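Side-chain contacts in phosphodiesterase (PDB 4G75), which probably kills competing bacteria as a colicin M-like bacteriocin, a magnesium-binding phosphodiesterase that cleaves the lipid-linked precursor of peptidoglycan: residues A[53-58]-A[207-212]; A[98-103]-A[160-165]; A[166-171]-A[214-219]. All coordinates share one frame; numbering follows the deposited sequence.

Contact 1: residues A[53-58]-A[207-212]. With MG (magnesium ion), chain B; EDO (1,2-ethanediol), chain D.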
ATOM      1  N   ASP A  53       1.511   3.092  10.371  1.00 11.41           N
ATOM      2  CA  ASP A  53       0.753   2.396  11.405  1.00  5.74           C
ATOM      3  C   ASP A  53      -0.735   2.572  11.112  1.00  9.38           C
ATOM      4  O   ASP A  53      -1.433   3.276  11.832  1.00 10.51           O
ATOM      5  CB  ASP A  53       1.116   2.993  12.768  1.00  9.13           C
ATOM      6  CG  ASP A  53       0.646   2.143  13.937  1.00 21.07           C
ATOM      7  OD1 ASP A  53       0.547   0.904  13.792  1.00 21.48           O
ATOM      8  OD2 ASP A  53       0.390   2.722  15.017  1.00 27.86           O
ATOM      9  N   TRP A  54      -1.217   1.932  10.046  1.00  5.74           N
ATOM     10  CA  TRP A  54      -2.514   2.292   9.473  1.00  4.62           C
ATOM     11  C   TRP A  54      -3.684   1.420   9.921  1.00  5.01           C
ATOM     12  O   TRP A  54      -4.841   1.851   9.875  1.00  6.97           O
ATOM     13  CB  TRP A  54      -2.429   2.295   7.940  1.00 11.70           C
ATOM     14  CG  TRP A  54      -2.240   0.936   7.333  1.00  5.96           C
ATOM     15  CD1 TRP A  54      -1.082   0.217   7.267  1.00  6.26           C
ATOM     16  CD2 TRP A  54      -3.246   0.130   6.698  1.00  8.31           C
ATOM     17  NE1 TRP A  54      -1.303  -0.984   6.636  1.00  8.55           N
ATOM     18  CE2 TRP A  54      -2.623  -1.061   6.274  1.00  8.18           C
ATOM     19  CE3 TRP A  54      -4.610   0.305   6.447  1.00  9.49           C
ATOM     20  CZ2 TRP A  54      -3.316  -2.070   5.612  1.00  8.34           C
ATOM     21  CZ3 TRP A  54      -5.293  -0.700   5.786  1.00  7.36           C
ATOM     22  CH2 TRP A  54      -4.648  -1.871   5.381  1.00  9.93           C
ATOM     23  N   GLU A  55      -3.380   0.193  10.329  1.00  7.38           N
ATOM     24  CA  GLU A  55      -4.411  -0.755  10.733  1.00  9.90           C
ATOM     25  C   GLU A  55      -5.111  -0.297  12.009  1.00  9.66           C
ATOM     26  O   GLU A  55      -6.335  -0.290  12.092  1.00 11.07           O
ATOM     27  CB  GLU A  55      -3.805  -2.143  10.953  1.00  5.59           C
ATOM     28  CG  GLU A  55      -3.181  -2.769   9.705  1.00  3.92           C
ATOM     29  CD  GLU A  55      -1.685  -2.559   9.645  1.00  9.51           C
ATOM     30  OE1 GLU A  55      -1.199  -1.515  10.135  1.00 10.16           O
ATOM     31  OE2 GLU A  55      -0.992  -3.442   9.105  1.00 11.34           O
ATOM     32  N   LYS A  56      -4.328   0.090  13.008  1.00 10.11           N
ATOM     33  CA  LYS A  56      -4.898   0.427  14.307  1.00 11.15           C
ATOM     34  C   LYS A  56      -5.874   1.611  14.282  1.00  9.26           C
ATOM     35  O   LYS A  56      -6.979   1.507  14.808  1.00 11.24           O
ATOM     36  CB  LYS A  56      -3.798   0.604  15.355  1.00  7.62           C
ATOM     37  CG  LYS A  56      -3.122  -0.709  15.741  1.00  7.15           C
ATOM     38  CD  LYS A  56      -1.915  -0.452  16.637  1.00  8.44           C
ATOM     39  CE  LYS A  56      -1.206  -1.748  17.001  1.00 17.62           C
ATOM     40  NZ  LYS A  56      -0.105  -1.500  17.959  1.00 19.40           N
ATOM     41  N   PRO A  57      -5.496   2.726  13.641  1.00  7.75           N
ATOM     42  CA  PRO A  57      -6.452   3.842  13.611  1.00  6.75           C
ATOM     43  C   PRO A  57      -7.772   3.470  12.935  1.00 12.72           C
ATOM     44  O   PRO A  57      -8.830   3.860  13.424  1.00 11.57           O
ATOM     45  CB  PRO A  57      -5.736   4.925  12.793  1.00 10.52           C
ATOM     46  CG  PRO A  57      -4.310   4.493  12.697  1.00 15.85           C
ATOM     47  CD  PRO A  57      -4.231   3.035  12.949  1.00 10.53           C
ATOM     48  N   LEU A  58      -7.714   2.728  11.828  1.00  8.76           N
ATOM     49  CA  LEU A  58      -8.930   2.342  11.129  1.00  8.37           C
ATOM     50  C   LEU A  58      -9.736   1.329  11.930  1.00  8.00           C
ATOM     51  O   LEU A  58     -10.960   1.412  11.993  1.00  7.78           O
ATOM     52  CB  LEU A  58      -8.613   1.792   9.737  1.00 10.24           C
ATOM     53  CG  LEU A  58      -8.136   2.817   8.711  1.00  8.94           C
ATOM     54  CD1 LEU A  58      -7.794   2.099   7.407  1.00  8.24           C
ATOM     55  CD2 LEU A  58      -9.206   3.868   8.471  1.00  6.86           C
ATOM     56  N   ALA A 207       5.244  -3.626   0.198  1.00  6.65           N
ATOM     57  CA  ALA A 207       4.797  -4.534  -0.852  1.00  7.07           C
ATOM     58  C   ALA A 207       4.116  -5.745  -0.227  1.00  7.81           C
ATOM     59  O   ALA A 207       3.079  -6.195  -0.705  1.00  8.19           O
ATOM     60  CB  ALA A 207       5.963  -4.970  -1.740  1.00  6.92           C
ATOM     61  N   GLY A 208       4.710  -6.276   0.838  1.00 11.65           N
ATOM     62  CA  GLY A 208       4.158  -7.449   1.495  1.00  8.88           C
ATOM     63  C   GLY A 208       2.747  -7.235   2.006  1.00 12.23           C
ATOM     64  O   GLY A 208       1.931  -8.158   2.022  1.00 11.63           O
ATOM     65  N   ASN A 209       2.461  -6.005   2.420  1.00 10.49           N
ATOM     66  CA  ASN A 209       1.180  -5.654   3.014  1.00  8.91           C
ATOM     67  C   ASN A 209       0.212  -5.139   1.956  1.00 11.56           C
ATOM     68  O   ASN A 209      -0.924  -4.792   2.261  1.00 12.36           O
ATOM     69  CB  ASN A 209       1.410  -4.587   4.087  1.00  8.53           C
ATOM     70  CG  ASN A 209       0.256  -4.461   5.063  1.00  9.66           C
ATOM     71  OD1 ASN A 209      -0.428  -5.437   5.401  1.00 15.36           O
ATOM     72  ND2 ASN A 209       0.050  -3.255   5.538  1.00  3.49           N
ATOM     73  N   THR A 210       0.666  -5.086   0.706  1.00  9.09           N
ATOM     74  CA  THR A 210      -0.168  -4.605  -0.391  1.00  4.74           C
ATOM     75  C   THR A 210      -0.451  -5.711  -1.412  1.00  9.42           C
ATOM     76  O   THR A 210      -1.598  -6.117  -1.602  1.00  8.97           O
ATOM     77  CB  THR A 210       0.481  -3.394  -1.107  1.00  4.43           C
ATOM     78  OG1 THR A 210       0.748  -2.360  -0.145  1.00  8.93           O
ATOM     79  CG2 THR A 210      -0.445  -2.848  -2.188  1.00  4.32           C
ATOM     80  N   VAL A 211       0.604  -6.177  -2.069  1.00  6.23           N
ATOM     81  CA  VAL A 211       0.489  -7.247  -3.056  1.00  8.54           C
ATOM     82  C   VAL A 211       0.887  -8.623  -2.530  1.00  9.49           C
ATOM     83  O   VAL A 211       0.474  -9.630  -3.090  1.00  9.62           O
ATOM     84  CB  VAL A 211       1.310  -6.952  -4.326  1.00  5.50           C
ATOM     85  CG1 VAL A 211       0.718  -5.750  -5.055  1.00 12.73           C
ATOM     86  CG2 VAL A 211       2.781  -6.713  -3.975  1.00  5.45           C
ATOM     87  N   GLY A 212       1.700  -8.673  -1.481  1.00  9.45           N
ATOM     88  CA  GLY A 212       2.126  -9.944  -0.909  1.00 10.46           C
ATOM     89  C   GLY A 212       2.917 -10.801  -1.885  1.00  8.50           C
ATOM     90  O   GLY A 212       3.922 -10.354  -2.442  1.00 10.01           O
TER
HETATM   91 MG    MG B 301      -0.492 -11.460  -3.954  1.00 11.33          MG
HETATM   92  C1  EDO D 303      -3.996  -7.671   3.477  1.00 31.46           C
HETATM   93  O1  EDO D 303      -4.760  -7.581   2.270  1.00 40.09           O
HETATM   94  C2  EDO D 303      -2.939  -6.577   3.512  1.00 36.53           C
HETATM   95  O2  EDO D 303      -3.562  -5.289   3.532  1.00 16.83           O
HETATM   96  O   HOH W   1      -1.819 -13.501  -4.715  1.00 24.17           O
HETATM   97  O   HOH W   2      -2.544 -10.748  -2.651  1.00 17.19           O
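The indole of Trp54 is met at its pyrrole edge, in the ring plane, by the end of the Asn209 amide, while CG of its neighbour Glu55 lies over one face, 3.9 Å above the plane and offset toward the rim. This buried contact joins the residues leading into helix 55-65, in the helical part of the protein, to the turn that ends helix 205-208 in the colicin M-type domain. Indole and amide planes are 53° apart. The modelled Asn209 ND2 comes within 2.9 Å of Trp54 NE1; the amide is probably turned over in the model, in which case this approach may be a hydrogen bond. With CG set between the backbone N and carbonyl carbon of Trp54, chi1 68° brings NE1 of the indole against the Asn209 amide; the ring also packs on Pro144 and Ala145 of helix 143-153 and on Met258. The Glu55 carboxylate is held by a salt bridge from OE1 to Arg251, which probably helps to hold the bent chain beside the indole. A 1,2-ethanediol molecule, probably from the crystallisation liquor, lies at the benzene-ring edge of the indole, near its plane, its O2 3.8 Å from Trp54 CZ2 and giving a weak hydrogen bond to Asn209 O. Beyond Asn209 the backbone curls tightly: Ala207 O accepts from the amide N atoms of Thr210, Val211 and Gly212. The curl delivers a main-chain oxygen to the metal site, where Val211 O binds the magnesium ion at 2.2 Å beside Glu213 O, Asp241 OD2 and two waters.

Contact 2: residues A[98-103]-A[160-165]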
ATOM      1  N   ASN A  98      -0.352  11.858  -3.677  1.00  7.95           N
ATOM      2  CA  ASN A  98       0.439  13.083  -3.572  1.00  7.11           C
ATOM      3  C   ASN A  98       1.928  12.765  -3.503  1.00 12.51           C
ATOM      4  O   ASN A  98       2.761  13.464  -4.091  1.00  9.64           O
ATOM      5  CB  ASN A  98       0.013  13.913  -2.356  1.00  3.53           C
ATOM      6  CG  ASN A  98      -1.341  14.572  -2.562  1.00  8.08           C
ATOM      7  OD1 ASN A  98      -1.821  14.674  -3.692  1.00 11.86           O
ATOM      8  ND2 ASN A  98      -1.956  15.026  -1.480  1.00  6.91           N
ATOM      9  N   GLN A  99       2.268  11.702  -2.788  1.00  9.55           N
ATOM     10  CA  GLN A  99       3.659  11.275  -2.740  1.00  7.56           C
ATOM     11  C   GLN A  99       4.163  10.831  -4.104  1.00  9.29           C
ATOM     12  O   GLN A  99       5.266  11.199  -4.504  1.00  8.39           O
ATOM     13  CB  GLN A  99       3.864  10.156  -1.723  1.00  6.15           C
ATOM     14  CG  GLN A  99       3.816  10.638  -0.287  1.00  8.25           C
ATOM     15  CD  GLN A  99       4.711   9.838   0.618  1.00  5.46           C
ATOM     16  OE1 GLN A  99       4.388   8.707   1.003  1.00  8.21           O
ATOM     17  NE2 GLN A  99       5.858  10.414   0.963  1.00  8.41           N
ATOM     18  N   PHE A 100       3.363  10.042  -4.818  1.00  9.20           N
ATOM     19  CA  PHE A 100       3.805   9.509  -6.107  1.00  7.46           C
ATOM     20  C   PHE A 100       3.874  10.577  -7.193  1.00 13.02           C
ATOM     21  O   PHE A 100       4.874  10.699  -7.905  1.00 13.32           O
ATOM     22  CB  PHE A 100       2.894   8.371  -6.602  1.00 11.90           C
ATOM     23  CG  PHE A 100       3.175   7.962  -8.025  1.00  5.80           C
ATOM     24  CD1 PHE A 100       4.267   7.167  -8.322  1.00 10.66           C
ATOM     25  CD2 PHE A 100       2.375   8.409  -9.071  1.00 10.20           C
ATOM     26  CE1 PHE A 100       4.543   6.799  -9.628  1.00 12.86           C
ATOM     27  CE2 PHE A 100       2.651   8.049 -10.382  1.00 10.17           C
ATOM     28  CZ  PHE A 100       3.735   7.239 -10.659  1.00  9.03           C
ATOM     29  N   SER A 101       2.804  11.348  -7.313  1.00 11.18           N
ATOM     30  CA  SER A 101       2.659  12.303  -8.408  0.71 12.82           C
ATOM     31  C   SER A 101       3.432  13.595  -8.177  1.00 12.27           C
ATOM     32  O   SER A 101       4.007  14.157  -9.105  1.00 12.28           O
ATOM     33  CB  SER A 101       1.180  12.621  -8.625  0.71 12.21           C
ATOM     34  OG  SER A 101       1.022  13.741  -9.473  0.71 11.66           O
ATOM     35  N   LEU A 102       3.434  14.070  -6.938  1.00 13.12           N
ATOM     36  CA  LEU A 102       4.045  15.359  -6.637  1.00 11.09           C
ATOM     37  C   LEU A 102       5.377  15.262  -5.905  1.00 16.12           C
ATOM     38  O   LEU A 102       6.076  16.260  -5.763  1.00 12.12           O
ATOM     39  CB  LEU A 102       3.082  16.222  -5.816  1.00  7.35           C
ATOM     40  CG  LEU A 102       1.663  16.441  -6.342  1.00 16.16           C
ATOM     41  CD1 LEU A 102       0.853  17.264  -5.345  1.00 11.87           C
ATOM     42  CD2 LEU A 102       1.690  17.107  -7.713  1.00 18.01           C
ATOM     43  N   GLY A 103       5.724  14.070  -5.429  1.00 11.20           N
ATOM     44  CA  GLY A 103       6.918  13.906  -4.618  1.00 11.07           C
ATOM     45  C   GLY A 103       6.826  14.582  -3.260  1.00  9.69           C
ATOM     46  O   GLY A 103       7.847  14.941  -2.663  1.00 14.04           O
ATOM     47  N   ASN A 160      -1.857   0.651 -10.661  1.00  9.97           N
ATOM     48  CA  ASN A 160      -0.494   0.253 -10.989  1.00  6.92           C
ATOM     49  C   ASN A 160       0.443   0.395  -9.790  1.00  8.40           C
ATOM     50  O   ASN A 160       0.423   1.416  -9.111  1.00  9.30           O
ATOM     51  CB  ASN A 160       0.032   1.098 -12.155  1.00 12.84           C
ATOM     52  CG  ASN A 160      -0.499   0.630 -13.501  1.00 19.62           C
ATOM     53  OD1 ASN A 160      -0.782   1.435 -14.386  1.00 46.85           O
ATOM     54  ND2 ASN A 160      -0.626  -0.675 -13.660  1.00 11.08           N
ATOM     55  N   PHE A 161       1.240  -0.641  -9.532  1.00  7.82           N
ATOM     56  CA  PHE A 161       2.316  -0.597  -8.547  1.00  7.53           C
ATOM     57  C   PHE A 161       3.607  -0.799  -9.334  1.00 10.70           C
ATOM     58  O   PHE A 161       4.010  -1.938  -9.595  1.00  6.83           O
ATOM     59  CB  PHE A 161       2.135  -1.717  -7.513  1.00  9.51           C
ATOM     60  CG  PHE A 161       2.834  -1.467  -6.192  1.00 12.39           C
ATOM     61  CD1 PHE A 161       4.049  -0.794  -6.138  1.00  5.40           C
ATOM     62  CD2 PHE A 161       2.286  -1.942  -5.008  1.00  8.06           C
ATOM     63  CE1 PHE A 161       4.690  -0.572  -4.932  1.00  5.88           C
ATOM     64  CE2 PHE A 161       2.921  -1.730  -3.796  1.00  9.35           C
ATOM     65  CZ  PHE A 161       4.126  -1.039  -3.755  1.00  9.18           C
ATOM     66  N   PRO A 162       4.246   0.306  -9.754  1.00  7.17           N
ATOM     67  CA  PRO A 162       5.460   0.153 -10.573  1.00  7.73           C
ATOM     68  C   PRO A 162       6.464  -0.796  -9.907  1.00  5.80           C
ATOM     69  O   PRO A 162       6.692  -0.724  -8.696  1.00  7.06           O
ATOM     70  CB  PRO A 162       6.004   1.577 -10.662  1.00 10.21           C
ATOM     71  CG  PRO A 162       4.765   2.463 -10.487  1.00 11.88           C
ATOM     72  CD  PRO A 162       3.907   1.719  -9.498  1.00  7.58           C
ATOM     73  N   ILE A 163       7.058  -1.685 -10.696  1.00  5.09           N
ATOM     74  CA  ILE A 163       7.871  -2.756 -10.129  1.00  7.83           C
ATOM     75  C   ILE A 163       9.034  -2.241  -9.277  1.00  7.94           C
ATOM     76  O   ILE A 163       9.360  -2.833  -8.257  1.00  7.94           O
ATOM     77  CB  ILE A 163       8.378  -3.737 -11.220  1.00  9.71           C
ATOM     78  CG1 ILE A 163       8.865  -5.046 -10.586  1.00  4.98           C
ATOM     79  CG2 ILE A 163       9.438  -3.081 -12.096  1.00  8.11           C
ATOM     80  CD1 ILE A 163       9.219  -6.140 -11.618  1.00 10.40           C
ATOM     81  N   GLU A 164       9.650  -1.142  -9.698  1.00  7.28           N
ATOM     82  CA  GLU A 164      10.780  -0.585  -8.964  1.00 11.06           C
ATOM     83  C   GLU A 164      10.362   0.014  -7.619  1.00 11.33           C
ATOM     84  O   GLU A 164      11.201   0.227  -6.738  1.00 11.71           O
ATOM     85  CB  GLU A 164      11.539   0.451  -9.814  1.00 17.12           C
ATOM     86  CG  GLU A 164      10.785   1.748 -10.097  1.00  8.54           C
ATOM     87  CD  GLU A 164       9.861   1.668 -11.310  1.00  9.53           C
ATOM     88  OE1 GLU A 164       9.647   0.558 -11.857  1.00  8.46           O
ATOM     89  OE2 GLU A 164       9.342   2.730 -11.721  1.00 10.20           O
ATOM     90  N   ARG A 165       9.070   0.285  -7.453  1.00 10.40           N
ATOM     91  CA  ARG A 165       8.594   0.856  -6.189  1.00  6.82           C
ATOM     92  C   ARG A 165       8.215  -0.215  -5.175  1.00 10.35           C
ATOM     93  O   ARG A 165       7.921   0.098  -4.029  1.00  9.07           O
ATOM     94  CB  ARG A 165       7.425   1.825  -6.411  1.00 10.26           C
ATOM     95  CG  ARG A 165       7.849   3.089  -7.149  1.00 12.70           C
ATOM     96  CD  ARG A 165       6.718   4.095  -7.350  1.00 10.83           C
ATOM     97  NE  ARG A 165       7.271   5.342  -7.866  1.00 20.71           N
ATOM     98  CZ  ARG A 165       7.574   6.403  -7.125  1.00 18.81           C
ATOM     99  NH1 ARG A 165       7.347   6.411  -5.818  1.00 18.62           N
ATOM    100  NH2 ARG A 165       8.083   7.474  -7.702  1.00 17.94           N
TER
HETATM  101  O   HOH W   3       7.456  10.260  -6.123  1.00 18.08           O
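Phe100 and Arg165 cross at about a right angle: the edge of the phenyl ring stands on the face of the guanidinium group, the two planes 77° apart. The pair links the last turns of helix 81-102 to a type I beta turn, Pro162 to Arg165, in the loop that follows strand 159-160. Phe100 CD1 sits over the centre of the guanidinium, 3.5 Å from Arg165 NE, and NE in turn lies near the plane of the phenyl ring. The ring thus offers its hydrogen-bearing rim, not its pi face, to the charged group. Phe100 gets there with CG anti to the backbone N (chi1 170°), and Arg165 by a chain extended from CG to NE. Pro162 adds a looser apolar contact, its CG 4.4 Å from Phe100 CE1. The guanidinium is steadied from outside the pair, NH1 giving hydrogen bonds to Asn138 O and to Val2 O near the N-terminus. A water bridges the segments: it accepts from Arg165 NH2 and can donate to Gln99 O. At the base of the arginine, CB meets the edge of the Phe161 ring, and the turn is closed by the 2.9 Å hydrogen bond from Arg165 N to Pro162 O.

Contact 3: residues A[166-171]-A[214-219]. With EDO (1,2-ethanediol), chain K; EDO (1,2-ethanediol), chain C.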
ATOM      1  N   LEU A 166       8.216  -1.474  -5.599  1.00  8.17           N
ATOM      2  CA  LEU A 166       8.014  -2.580  -4.663  1.00  4.51           C
ATOM      3  C   LEU A 166       9.137  -2.639  -3.638  1.00  8.21           C
ATOM      4  O   LEU A 166       8.954  -3.147  -2.533  1.00 11.86           O
ATOM      5  CB  LEU A 166       7.942  -3.925  -5.403  1.00  6.39           C
ATOM      6  CG  LEU A 166       6.800  -4.165  -6.387  1.00  8.71           C
ATOM      7  CD1 LEU A 166       7.046  -5.469  -7.127  1.00 10.45           C
ATOM      8  CD2 LEU A 166       5.432  -4.192  -5.688  1.00 10.04           C
ATOM      9  N   ASN A 167      10.305  -2.127  -4.015  1.00  7.21           N
ATOM     10  CA  ASN A 167      11.502  -2.247  -3.188  1.00 10.91           C
ATOM     11  C   ASN A 167      11.897  -3.704  -2.947  1.00 14.44           C
ATOM     12  O   ASN A 167      12.310  -4.076  -1.846  1.00 12.14           O
ATOM     13  CB  ASN A 167      11.320  -1.523  -1.852  1.00 12.00           C
ATOM     14  CG  ASN A 167      12.638  -1.090  -1.247  1.00 18.57           C
ATOM     15  OD1 ASN A 167      13.608  -0.859  -1.966  1.00 17.65           O
ATOM     16  ND2 ASN A 167      12.677  -0.969   0.075  1.00 20.53           N
ATOM     17  N   ILE A 168      11.761  -4.535  -3.975  1.00  8.77           N
ATOM     18  CA  ILE A 168      12.215  -5.913  -3.868  1.00  8.57           C
ATOM     19  C   ILE A 168      13.639  -6.049  -4.410  1.00 12.88           C
ATOM     20  O   ILE A 168      14.101  -5.208  -5.178  1.00 12.05           O
ATOM     21  CB  ILE A 168      11.255  -6.915  -4.542  1.00 11.04           C
ATOM     22  CG1 ILE A 168      11.076  -6.592  -6.029  1.00  6.50           C
ATOM     23  CG2 ILE A 168       9.910  -6.934  -3.808  1.00 12.00           C
ATOM     24  CD1 ILE A 168      10.339  -7.699  -6.797  1.00 11.01           C
ATOM     25  N   LYS A 169      14.323  -7.104  -3.984  1.00 11.21           N
ATOM     26  CA  LYS A 169      15.714  -7.342  -4.351  1.00 16.36           C
ATOM     27  C   LYS A 169      15.913  -8.808  -4.715  1.00 11.22           C
ATOM     28  O   LYS A 169      16.643  -9.530  -4.030  1.00 11.78           O
ATOM     29  CB  LYS A 169      16.626  -7.001  -3.170  1.00 16.69           C
ATOM     30  CG  LYS A 169      16.475  -5.589  -2.625  1.00 21.19           C
ATOM     31  CD  LYS A 169      17.185  -4.581  -3.515  1.00 28.74           C
ATOM     32  CE  LYS A 169      17.374  -3.241  -2.813  1.00 58.93           C
ATOM     33  NZ  LYS A 169      16.087  -2.534  -2.549  1.00 28.16           N
ATOM     34  N   PRO A 170      15.266  -9.263  -5.796  1.00 14.57           N
ATOM     35  CA  PRO A 170      15.336 -10.692  -6.111  1.00 10.45           C
ATOM     36  C   PRO A 170      16.763 -11.127  -6.419  1.00 13.04           C
ATOM     37  O   PRO A 170      17.516 -10.414  -7.088  1.00 18.55           O
ATOM     38  CB  PRO A 170      14.451 -10.829  -7.359  1.00 14.01           C
ATOM     39  CG  PRO A 170      13.635  -9.569  -7.402  1.00 16.34           C
ATOM     40  CD  PRO A 170      14.496  -8.511  -6.799  1.00 19.86           C
ATOM     41  N   ASN A 171      17.126 -12.295  -5.903  1.00 11.70           N
ATOM     42  CA  ASN A 171      18.444 -12.869  -6.122  1.00 16.04           C
ATOM     43  C   ASN A 171      18.307 -13.996  -7.137  1.00 12.75           C
ATOM     44  O   ASN A 171      17.959 -15.122  -6.788  1.00 11.69           O
ATOM     45  CB  ASN A 171      18.992 -13.395  -4.797  1.00 10.53           C
ATOM     46  CG  ASN A 171      20.434 -13.846  -4.892  1.00 12.95           C
ATOM     47  OD1 ASN A 171      20.945 -14.098  -5.978  1.00 12.65           O
ATOM     48  ND2 ASN A 171      21.096 -13.954  -3.740  1.00 11.75           N
ATOM     49  N   ILE A 214       3.684 -12.332  -5.353  1.00  6.94           N
ATOM     50  CA  ILE A 214       3.388 -12.039  -6.747  1.00  6.65           C
ATOM     51  C   ILE A 214       4.113 -13.064  -7.600  1.00 11.21           C
ATOM     52  O   ILE A 214       4.896 -13.845  -7.085  1.00 11.22           O
ATOM     53  CB  ILE A 214       3.841 -10.628  -7.136  1.00  6.70           C
ATOM     54  CG1 ILE A 214       5.353 -10.474  -6.936  1.00  7.57           C
ATOM     55  CG2 ILE A 214       3.090  -9.589  -6.302  1.00 11.65           C
ATOM     56  CD1 ILE A 214       5.894  -9.119  -7.362  1.00  7.70           C
ATOM     57  N   THR A 215       3.837 -13.070  -8.896  1.00  8.24           N
ATOM     58  CA  THR A 215       4.561 -13.951  -9.800  1.00  5.50           C
ATOM     59  C   THR A 215       5.504 -13.103 -10.632  1.00  9.44           C
ATOM     60  O   THR A 215       5.076 -12.160 -11.298  1.00  8.37           O
ATOM     61  CB  THR A 215       3.600 -14.722 -10.730  1.00  8.19           C
ATOM     62  OG1 THR A 215       2.649 -15.456  -9.945  1.00 12.66           O
ATOM     63  CG2 THR A 215       4.375 -15.690 -11.620  1.00 10.02           C
ATOM     64  N   LEU A 216       6.792 -13.429 -10.573  1.00  9.36           N
ATOM     65  CA  LEU A 216       7.777 -12.745 -11.395  1.00 10.30           C
ATOM     66  C   LEU A 216       7.993 -13.509 -12.692  1.00  6.61           C
ATOM     67  O   LEU A 216       7.705 -14.709 -12.778  1.00  7.27           O
ATOM     68  CB  LEU A 216       9.113 -12.602 -10.656  1.00  6.75           C
ATOM     69  CG  LEU A 216       9.118 -11.819  -9.339  1.00  7.11           C
ATOM     70  CD1 LEU A 216      10.533 -11.781  -8.773  1.00 14.49           C
ATOM     71  CD2 LEU A 216       8.577 -10.410  -9.554  1.00 11.38           C
ATOM     72  N   ARG A 217       8.489 -12.798 -13.695  1.00  7.59           N
ATOM     73  CA  ARG A 217       8.922 -13.414 -14.941  1.00  6.71           C
ATOM     74  C   ARG A 217      10.363 -13.020 -15.200  1.00 10.74           C
ATOM     75  O   ARG A 217      10.693 -11.829 -15.235  1.00 12.23           O
ATOM     76  CB  ARG A 217       8.047 -12.938 -16.100  1.00  6.77           C
ATOM     77  CG  ARG A 217       8.307 -13.681 -17.398  1.00 10.57           C
ATOM     78  CD  ARG A 217       7.392 -13.186 -18.503  1.00 16.67           C
ATOM     79  NE  ARG A 217       7.516 -14.012 -19.696  1.00 15.11           N
ATOM     80  CZ  ARG A 217       6.720 -13.921 -20.756  1.00 30.07           C
ATOM     81  NH1 ARG A 217       5.734 -13.035 -20.772  1.00 30.36           N
ATOM     82  NH2 ARG A 217       6.909 -14.719 -21.801  1.00 38.11           N
ATOM     83  N   ILE A 218      11.219 -14.024 -15.371  1.00  9.88           N
ATOM     84  CA  ILE A 218      12.634 -13.804 -15.640  1.00 10.01           C
ATOM     85  C   ILE A 218      12.887 -14.115 -17.100  1.00  8.35           C
ATOM     86  O   ILE A 218      12.708 -15.254 -17.540  1.00  9.36           O
ATOM     87  CB  ILE A 218      13.528 -14.681 -14.751  1.00 10.58           C
ATOM     88  CG1 ILE A 218      13.494 -14.180 -13.304  1.00 18.69           C
ATOM     89  CG2 ILE A 218      14.985 -14.630 -15.228  1.00 11.75           C
ATOM     90  CD1 ILE A 218      12.213 -14.442 -12.584  1.00 18.60           C
ATOM     91  N   VAL A 219      13.301 -13.103 -17.854  0.54  6.94           N
ATOM     92  CA  VAL A 219      13.487 -13.263 -19.292  0.54  9.99           C
ATOM     93  C   VAL A 219      14.790 -12.626 -19.758  0.54 15.33           C
ATOM     94  O   VAL A 219      15.121 -11.508 -19.374  0.54 10.23           O
ATOM     95  CB  VAL A 219      12.307 -12.659 -20.080  0.54 18.21           C
ATOM     96  CG1 VAL A 219      12.175 -11.173 -19.784  0.54 15.13           C
ATOM     97  CG2 VAL A 219      12.477 -12.902 -21.571  0.54 24.50           C
TER
HETATM   98  C1  EDO K 310      15.414 -15.112  -4.909  1.00 20.12           C
HETATM   99  O1  EDO K 310      15.442 -13.884  -4.175  1.00 29.34           O
HETATM  100  C2  EDO K 310      14.982 -16.251  -3.996  1.00 46.38           C
HETATM  101  O2  EDO K 310      13.563 -16.192  -3.809  1.00 49.43           O
HETATM  102  C1  EDO C 302       4.814 -10.667 -17.360  1.00 19.16           C
HETATM  103  O1  EDO C 302       4.718 -11.117 -18.716  1.00 20.96           O
HETATM  104  C2  EDO C 302       4.485  -9.180 -17.339  1.00 25.83           C
HETATM  105  O2  EDO C 302       5.370  -8.517 -18.250  1.00 29.75           O
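Leu166 and Ile214 reach toward each other tip to tip, their CD1 methyls 3.8 Å apart, and two further apolar pairs continue the contact along the strand. Leu216 receives both of these through its forked end: CD1 lies 4.0 Å from Pro170 CG, the side chain crossing the proline at about a right angle, and CD2 lies 4.2 Å from Ile168 CD1. Ile214 and Leu216, two residues apart on strand 213-224, present the same side of the sheet to the irregular loop 166-171. Ile214 holds CG1 between its backbone N and carbonyl carbon (chi1 60°), which carries CD1 out to Leu166. In the next shell, the strand is set by backbone hydrogen bonds to Tyr198 and Val196 of strand 188-199 and to Tyr239 of strand 229-243, while Pro170 also packs on Ile236. Leu166 O is hydrogen-bonded to Ser204 OG, and Lys169 N donates to Asp203 OD2. Arg217, on the same strand, forms a salt bridge through NH2 with Asp193, and NH1 donates to O1 of a 1,2-ethanediol molecule. A second ethanediol takes a nearly straight bond (172°) from Asn171 N. The Ile214 side chain comes, nearest atoms, to about 4 Å from those of Val211 and Asp241 and to about 5 Å from the magnesium ion. The two segments meet through methyl and proline-ring packing alone, so their fit rests on shape and burial, in an apolar layer that runs up to the metal site, while the loop's hydrogen bonds go to Asp203 and Ser204.

Overall arrangement
The three contacts lie around the middle of an elongated chain, between the helical part and the mixed sheet. The centre of contact 1 is about 6 Å from the centre of the chain, about 17 Å from that of contact 2 and 21 Å from that of contact 3; the centres of contacts 2 and 3 are 17 Å apart. Contact 2 is nested in the loop closed by contact 1, contact 3 follows it in series, and contacts 1 and 3 interleave along the sequence. Phe161, Leu166 and Val211 pack together, joining all three. Contacts 1 and 2 link helices 55-65 and 81-102 to the colicin M-type domain, whose magnesium site takes Val211 O from contact 1 and lies close to Ile214 of contact 3.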